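Local coordinates for teichoic acid biosynthesis protein F (Staphylococcus epidermidis, PDB 3L7I), which probably acts in teichoic acid biosynthesis and carries a domain of the GT-B type, related to glycosyltransferases, at residues A[559-570]-A[590-600]. Residues are numbered along the deposited sequence; the frame is centred on the assembly and turned at random.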
ATOM      1  N   LEU A 559       4.460  51.990 -18.538  1.00115.00           N
ATOM      2  CA  LEU A 559       3.023  52.282 -18.579  1.00112.88           C
ATOM      3  C   LEU A 559       2.720  53.630 -19.216  1.00111.54           C
ATOM      4  O   LEU A 559       3.582  54.510 -19.237  1.00111.42           O
ATOM      5  CB  LEU A 559       2.389  52.221 -17.178  1.00110.56           C
ATOM      6  CG  LEU A 559       2.821  53.109 -16.001  1.00108.54           C
ATOM      7  CD1 LEU A 559       3.196  54.533 -16.398  1.00107.48           C
ATOM      8  CD2 LEU A 559       1.707  53.125 -14.960  1.00104.54           C
ATOM      9  N   PHE A 560       1.504  53.784 -19.740  1.00145.80           N
ATOM     10  CA  PHE A 560       1.066  55.097 -20.195  1.00144.39           C
ATOM     11  C   PHE A 560       0.706  55.906 -18.968  1.00141.25           C
ATOM     12  O   PHE A 560       0.095  55.397 -18.025  1.00140.27           O
ATOM     13  CB  PHE A 560      -0.107  55.046 -21.189  1.00145.26           C
ATOM     14  CG  PHE A 560      -0.239  56.303 -22.029  1.00145.03           C
ATOM     15  CD1 PHE A 560       0.359  56.391 -23.283  1.00147.70           C
ATOM     16  CD2 PHE A 560      -0.935  57.404 -21.553  1.00142.60           C
ATOM     17  CE1 PHE A 560       0.251  57.548 -24.050  1.00147.87           C
ATOM     18  CE2 PHE A 560      -1.044  58.563 -22.317  1.00142.62           C
ATOM     19  CZ  PHE A 560      -0.448  58.633 -23.566  1.00145.21           C
ATOM     20  N   GLU A 561       1.114  57.166 -18.982  1.00100.86           N
ATOM     21  CA  GLU A 561       0.980  58.020 -17.824  1.00 98.51           C
ATOM     22  C   GLU A 561      -0.447  58.124 -17.327  1.00 97.05           C
ATOM     23  O   GLU A 561      -1.408  57.948 -18.075  1.00 95.79           O
ATOM     24  CB  GLU A 561       1.529  59.401 -18.133  1.00 98.16           C
ATOM     25  CG  GLU A 561       1.393  59.799 -19.571  1.00 99.56           C
ATOM     26  CD  GLU A 561       2.417  60.835 -19.927  1.00100.33           C
ATOM     27  OE1 GLU A 561       3.209  61.190 -19.025  1.00 99.94           O
ATOM     28  OE2 GLU A 561       2.442  61.289 -21.091  1.00101.74           O
ATOM     29  N   LEU A 562      -0.558  58.429 -16.043  1.00 74.63           N
ATOM     30  CA  LEU A 562      -1.836  58.452 -15.358  1.00 73.97           C
ATOM     31  C   LEU A 562      -2.805  59.352 -16.090  1.00 75.13           C
ATOM     32  O   LEU A 562      -2.449  60.445 -16.474  1.00 76.74           O
ATOM     33  CB  LEU A 562      -1.646  58.921 -13.906  1.00 74.46           C
ATOM     34  CG  LEU A 562      -0.531  58.221 -13.130  1.00 74.07           C
ATOM     35  CD1 LEU A 562      -0.614  58.569 -11.654  1.00 75.03           C
ATOM     36  CD2 LEU A 562      -0.625  56.728 -13.334  1.00 72.26           C
ATOM     37  N   LYS A 563      -4.031  58.895 -16.284  1.00 74.72           N
ATOM     38  CA  LYS A 563      -5.018  59.716 -16.961  1.00 76.25           C
ATOM     39  C   LYS A 563      -5.263  60.997 -16.169  1.00 77.69           C
ATOM     40  O   LYS A 563      -5.761  61.979 -16.699  1.00 79.45           O
ATOM     41  CB  LYS A 563      -6.323  58.943 -17.153  1.00 76.06           C
ATOM     42  CG  LYS A 563      -6.154  57.585 -17.853  1.00 75.03           C
ATOM     43  CD  LYS A 563      -6.514  57.652 -19.336  1.00 76.62           C
ATOM     44  CE  LYS A 563      -6.036  56.395 -20.087  1.00 76.20           C
ATOM     45  NZ  LYS A 563      -4.538  56.271 -20.158  1.00 81.11           N
ATOM     46  N   ILE A 564      -4.909  61.009 -14.892  1.00 64.10           N
ATOM     47  CA  ILE A 564      -5.167  62.219 -14.096  1.00 63.39           C
ATOM     48  C   ILE A 564      -4.345  63.460 -14.534  1.00 64.57           C
ATOM     49  O   ILE A 564      -4.722  64.591 -14.227  1.00 64.75           O
ATOM     50  CB  ILE A 564      -5.057  61.956 -12.552  1.00 61.44           C
ATOM     51  CG1 ILE A 564      -5.999  62.876 -11.772  1.00 60.93           C
ATOM     52  CG2 ILE A 564      -3.609  62.061 -12.057  1.00 61.14           C
ATOM     53  CD1 ILE A 564      -6.086  62.538 -10.295  1.00 59.36           C
ATOM     54  N   ASP A 565      -3.242  63.231 -15.253  1.00 65.64           N
ATOM     55  CA  ASP A 565      -2.355  64.295 -15.765  1.00 67.16           C
ATOM     56  C   ASP A 565      -1.461  65.015 -14.709  1.00 66.43           C
ATOM     57  O   ASP A 565      -1.744  66.154 -14.332  1.00 66.61           O
ATOM     58  CB  ASP A 565      -3.154  65.327 -16.576  1.00 68.81           C
ATOM     59  CG  ASP A 565      -2.297  66.040 -17.615  1.00 71.20           C
ATOM     60  OD1 ASP A 565      -2.863  66.597 -18.588  1.00 73.13           O
ATOM     61  OD2 ASP A 565      -1.048  66.022 -17.461  1.00 71.37           O
ATOM     62  N   LEU A 566      -0.388  64.365 -14.246  1.00 65.90           N
ATOM     63  CA  LEU A 566       0.522  64.986 -13.279  1.00 65.56           C
ATOM     64  C   LEU A 566       1.045  66.369 -13.705  1.00 67.34           C
ATOM     65  O   LEU A 566       1.047  67.310 -12.913  1.00 67.16           O
ATOM     66  CB  LEU A 566       1.686  64.058 -12.940  1.00 65.37           C
ATOM     67  CG  LEU A 566       1.214  62.807 -12.210  1.00 63.68           C
ATOM     68  CD1 LEU A 566       2.404  61.914 -11.934  1.00 63.93           C
ATOM     69  CD2 LEU A 566       0.441  63.143 -10.919  1.00 62.04           C
ATOM     70  N   ASP A 567       1.486  66.495 -14.949  1.00 69.33           N
ATOM     71  CA  ASP A 567       1.892  67.793 -15.460  1.00 71.39           C
ATOM     72  C   ASP A 567       0.876  68.887 -15.197  1.00 71.43           C
ATOM     73  O   ASP A 567       1.230  69.957 -14.696  1.00 72.11           O
ATOM     74  CB  ASP A 567       2.176  67.730 -16.948  1.00 73.75           C
ATOM     75  CG  ASP A 567       3.638  67.595 -17.235  1.00 75.22           C
ATOM     76  OD1 ASP A 567       4.449  68.208 -16.473  1.00 75.30           O
ATOM     77  OD2 ASP A 567       3.975  66.882 -18.215  1.00 76.52           O
ATOM     78  N   ASN A 568      -0.381  68.635 -15.557  1.00 71.02           N
ATOM     79  CA  ASN A 568      -1.394  69.660 -15.374  1.00 71.42           C
ATOM     80  C   ASN A 568      -1.485  69.951 -13.896  1.00 69.74           C
ATOM     81  O   ASN A 568      -1.412  71.114 -13.472  1.00 70.63           O
ATOM     82  CB  ASN A 568      -2.763  69.236 -15.899  1.00 71.30           C
ATOM     83  CG  ASN A 568      -3.719  70.403 -16.010  1.00 72.60           C
ATOM     84  OD1 ASN A 568      -3.416  71.385 -16.682  1.00 74.90           O
ATOM     85  ND2 ASN A 568      -4.868  70.317 -15.338  1.00 71.42           N
ATOM     86  N   LEU A 569      -1.637  68.879 -13.124  1.00 67.58           N
ATOM     87  CA  LEU A 569      -1.758  68.964 -11.688  1.00 66.04           C
ATOM     88  C   LEU A 569      -0.590  69.768 -11.112  1.00 66.80           C
ATOM     89  O   LEU A 569      -0.779  70.676 -10.306  1.00 67.03           O
ATOM     90  CB  LEU A 569      -1.819  67.547 -11.100  1.00 64.07           C
ATOM     91  CG  LEU A 569      -3.198  66.920 -10.920  1.00 62.95           C
ATOM     92  CD1 LEU A 569      -3.070  65.618 -10.221  1.00 61.34           C
ATOM     93  CD2 LEU A 569      -4.067  67.805 -10.072  1.00 62.80           C
ATOM     94  N   TYR A 570       0.616  69.434 -11.546  1.00 67.48           N
ATOM     95  CA  TYR A 570       1.819  70.116 -11.088  1.00 68.54           C
ATOM     96  C   TYR A 570       1.756  71.613 -11.391  1.00 70.60           C
ATOM     97  O   TYR A 570       2.058  72.425 -10.534  1.00 71.08           O
ATOM     98  CB  TYR A 570       3.030  69.465 -11.759  1.00 69.37           C
ATOM     99  CG  TYR A 570       4.397  69.842 -11.238  1.00 70.44           C
ATOM    100  CD1 TYR A 570       4.613  70.233  -9.908  1.00 69.89           C
ATOM    101  CD2 TYR A 570       5.484  69.769 -12.072  1.00 72.25           C
ATOM    102  CE1 TYR A 570       5.888  70.558  -9.463  1.00 71.18           C
ATOM    103  CE2 TYR A 570       6.734  70.092 -11.636  1.00 73.50           C
ATOM    104  CZ  TYR A 570       6.944  70.475 -10.343  1.00 72.97           C
ATOM    105  OH  TYR A 570       8.248  70.762  -9.990  1.00 74.60           O
ATOM    106  N   ALA A 590       6.129  50.856 -11.926  1.00 72.23           N
ATOM    107  CA  ALA A 590       6.244  51.144 -13.354  1.00 73.79           C
ATOM    108  C   ALA A 590       6.185  52.649 -13.593  1.00 71.17           C
ATOM    109  O   ALA A 590       6.722  53.155 -14.573  1.00 72.70           O
ATOM    110  CB  ALA A 590       5.142  50.449 -14.131  1.00 76.27           C
ATOM    111  N   LEU A 591       5.504  53.347 -12.690  1.00 71.78           N
ATOM    112  CA  LEU A 591       5.461  54.803 -12.655  1.00 69.15           C
ATOM    113  C   LEU A 591       6.833  55.437 -12.498  1.00 69.23           C
ATOM    114  O   LEU A 591       7.461  55.266 -11.458  1.00 69.02           O
ATOM    115  CB  LEU A 591       4.672  55.235 -11.423  1.00 66.14           C
ATOM    116  CG  LEU A 591       3.320  55.915 -11.557  1.00 64.71           C
ATOM    117  CD1 LEU A 591       2.982  56.627 -10.240  1.00 62.68           C
ATOM    118  CD2 LEU A 591       3.362  56.877 -12.740  1.00 65.64           C
ATOM    119  N   ASP A 592       7.289  56.197 -13.491  1.00 72.97           N
ATOM    120  CA  ASP A 592       8.468  57.029 -13.287  1.00 72.93           C
ATOM    121  C   ASP A 592       8.049  58.423 -12.863  1.00 70.74           C
ATOM    122  O   ASP A 592       7.440  59.144 -13.641  1.00 71.00           O
ATOM    123  CB  ASP A 592       9.307  57.123 -14.553  1.00 75.75           C
ATOM    124  CG  ASP A 592      10.594  57.923 -14.340  1.00 76.27           C
ATOM    125  OD1 ASP A 592      11.132  57.908 -13.201  1.00 75.54           O
ATOM    126  OD2 ASP A 592      11.067  58.562 -15.315  1.00 77.98           O
ATOM    127  N   LEU A 593       8.385  58.806 -11.631  1.00 69.59           N
ATOM    128  CA  LEU A 593       7.986  60.114 -11.100  1.00 68.57           C
ATOM    129  C   LEU A 593       9.094  61.187 -11.156  1.00 70.27           C
ATOM    130  O   LEU A 593       9.019  62.184 -10.447  1.00 69.77           O
ATOM    131  CB  LEU A 593       7.450  59.994  -9.663  1.00 66.65           C
ATOM    132  CG  LEU A 593       6.102  59.320  -9.490  1.00 64.87           C
ATOM    133  CD1 LEU A 593       5.510  59.591  -8.130  1.00 63.27           C
ATOM    134  CD2 LEU A 593       5.162  59.785 -10.579  1.00 64.76           C
ATOM    135  N   SER A 594      10.109  60.988 -11.990  1.00 72.52           N
ATOM    136  CA  SER A 594      11.135  62.006 -12.175  1.00 74.50           C
ATOM    137  C   SER A 594      10.531  63.250 -12.804  1.00 74.64           C
ATOM    138  O   SER A 594       9.817  63.162 -13.794  1.00 74.69           O
ATOM    139  CB  SER A 594      12.218  61.476 -13.087  1.00 77.14           C
ATOM    140  OG  SER A 594      12.251  60.064 -13.005  1.00 76.92           O
ATOM    141  N   GLY A 595      10.823  64.411 -12.239  1.00 75.00           N
ATOM    142  CA  GLY A 595      10.210  65.644 -12.683  1.00 75.26           C
ATOM    143  C   GLY A 595       9.152  66.132 -11.708  1.00 73.05           C
ATOM    144  O   GLY A 595       8.686  67.264 -11.811  1.00 73.37           O
ATOM    145  N   TYR A 596       8.771  65.284 -10.757  1.00 71.08           N
ATOM    146  CA  TYR A 596       7.695  65.609  -9.835  1.00 69.10           C
ATOM    147  C   TYR A 596       8.129  65.457  -8.387  1.00 68.51           C
ATOM    148  O   TYR A 596       7.281  65.374  -7.483  1.00 66.85           O
ATOM    149  CB  TYR A 596       6.463  64.734 -10.105  1.00 67.32           C
ATOM    150  CG  TYR A 596       5.942  64.804 -11.535  1.00 68.08           C
ATOM    151  CD1 TYR A 596       5.559  66.020 -12.099  1.00 69.01           C
ATOM    152  CD2 TYR A 596       5.827  63.655 -12.315  1.00 68.16           C
ATOM    153  CE1 TYR A 596       5.090  66.097 -13.387  1.00 70.02           C
ATOM    154  CE2 TYR A 596       5.343  63.727 -13.619  1.00 69.16           C
ATOM    155  CZ  TYR A 596       4.983  64.957 -14.145  1.00 70.10           C
ATOM    156  OH  TYR A 596       4.502  65.041 -15.432  1.00 71.40           O
ATOM    157  N   GLU A 597       9.440  65.436  -8.153  1.00 70.14           N
ATOM    158  CA  GLU A 597       9.929  65.312  -6.782  1.00 70.02           C
ATOM    159  C   GLU A 597       9.346  66.395  -5.869  1.00 69.50           C
ATOM    160  O   GLU A 597       9.317  67.568  -6.228  1.00 70.51           O
ATOM    161  CB  GLU A 597      11.471  65.217  -6.679  1.00 72.30           C
ATOM    162  CG  GLU A 597      12.297  65.655  -7.881  1.00 74.55           C
ATOM    163  CD  GLU A 597      12.356  64.602  -8.988  1.00 74.76           C
ATOM    164  OE1 GLU A 597      13.448  64.321  -9.550  1.00 76.93           O
ATOM    165  OE2 GLU A 597      11.283  64.054  -9.295  1.00 72.94           O
ATOM    166  N   ASN A 598       8.854  65.984  -4.702  1.00 68.16           N
ATOM    167  CA  ASN A 598       8.276  66.926  -3.727  1.00 67.86           C
ATOM    168  C   ASN A 598       6.891  67.400  -4.123  1.00 66.57           C
ATOM    169  O   ASN A 598       6.293  68.234  -3.436  1.00 66.49           O
ATOM    170  CB  ASN A 598       9.180  68.145  -3.527  1.00 70.07           C
ATOM    171  CG  ASN A 598      10.495  67.791  -2.871  1.00 71.62           C
ATOM    172  OD1 ASN A 598      10.534  67.001  -1.925  1.00 71.04           O
ATOM    173  ND2 ASN A 598      11.583  68.375  -3.366  1.00 73.89           N
ATOM    174  N   PHE A 599       6.396  66.893  -5.251  1.00 65.89           N
ATOM    175  CA  PHE A 599       5.026  67.185  -5.644  1.00 64.78           C
ATOM    176  C   PHE A 599       4.153  65.952  -5.574  1.00 62.98           C
ATOM    177  O   PHE A 599       3.183  65.933  -4.836  1.00 61.86           O
ATOM    178  CB  PHE A 599       4.925  67.827  -7.031  1.00 65.84           C
ATOM    179  CG  PHE A 599       3.504  67.941  -7.513  1.00 64.89           C
ATOM    180  CD1 PHE A 599       2.546  68.551  -6.717  1.00 64.26           C
ATOM    181  CD2 PHE A 599       3.117  67.394  -8.720  1.00 64.85           C
ATOM    182  CE1 PHE A 599       1.246  68.634  -7.128  1.00 63.63           C
ATOM    183  CE2 PHE A 599       1.821  67.474  -9.130  1.00 64.23           C
ATOM    184  CZ  PHE A 599       0.880  68.098  -8.338  1.00 63.62           C
ATOM    185  N   ALA A 600       4.497  64.938  -6.364  1.00 62.97           N
ATOM    186  CA  ALA A 600       3.787  63.660  -6.354  1.00 61.63           C
ATOM    187  C   ALA A 600       4.664  62.564  -5.756  1.00 61.77           C
ATOM    188  O   ALA A 600       5.695  62.199  -6.320  1.00 62.97           O
ATOM    189  CB  ALA A 600       3.332  63.285  -7.757  1.00 61.78           C
TER
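Y570 meets two aromatic rings of the 590-600 loop, both on the same side of its plane, each in its own way. Y596 turns an edge to it in an offset edge-to-face pair, with centroids 5.7 Å apart and planes at 85°. F599 lies nearly parallel to Y570, but the two rings are slid so far past each other that they barely overlap. With CG anti to the backbone N (chi1 -169°), the Y570 ring reaches across to the loop, and its CE2 comes 3.4 Å from G595 O. The far end of the F599 ring reaches the helix itself, CZ lying 3.9 Å from L569 CB, which meets that ring at its edge.

Y596 also receives a CH-pi contact: L566 CB stands over one face, 3.9 Å from the ring centroid and offset toward the rim. The hydroxyl end of Y596 lies beside the D567 carboxylate, whose plane is turned 75° from the ring, yet the angles are poor for a hydrogen bond.

Aliphatic contacts continue from L566 up the chain. Its CD1 meets L593 CD2 at 3.7 Å, the two side chains crossing at about a right angle, and L562 CD2 touches L591 CD2 at 4.0 Å. L559 closes the row against A590.

Polar groups shape each segment separately. D565 N-caps the helix through a weak bond from N568 N to its OD2, and its OD1 is hydrogen-bonded to Y671. Y596 O accepts from both F599 N and A600 N, closing a turn that leads into strand 600-602. That strand forms one edge of the six-stranded parallel sheet, and L569 and A600 both touch I579 on the neighbouring strand 577-581: helix and loop together pack there, in a Rossmann-like domain of the GT-B fold.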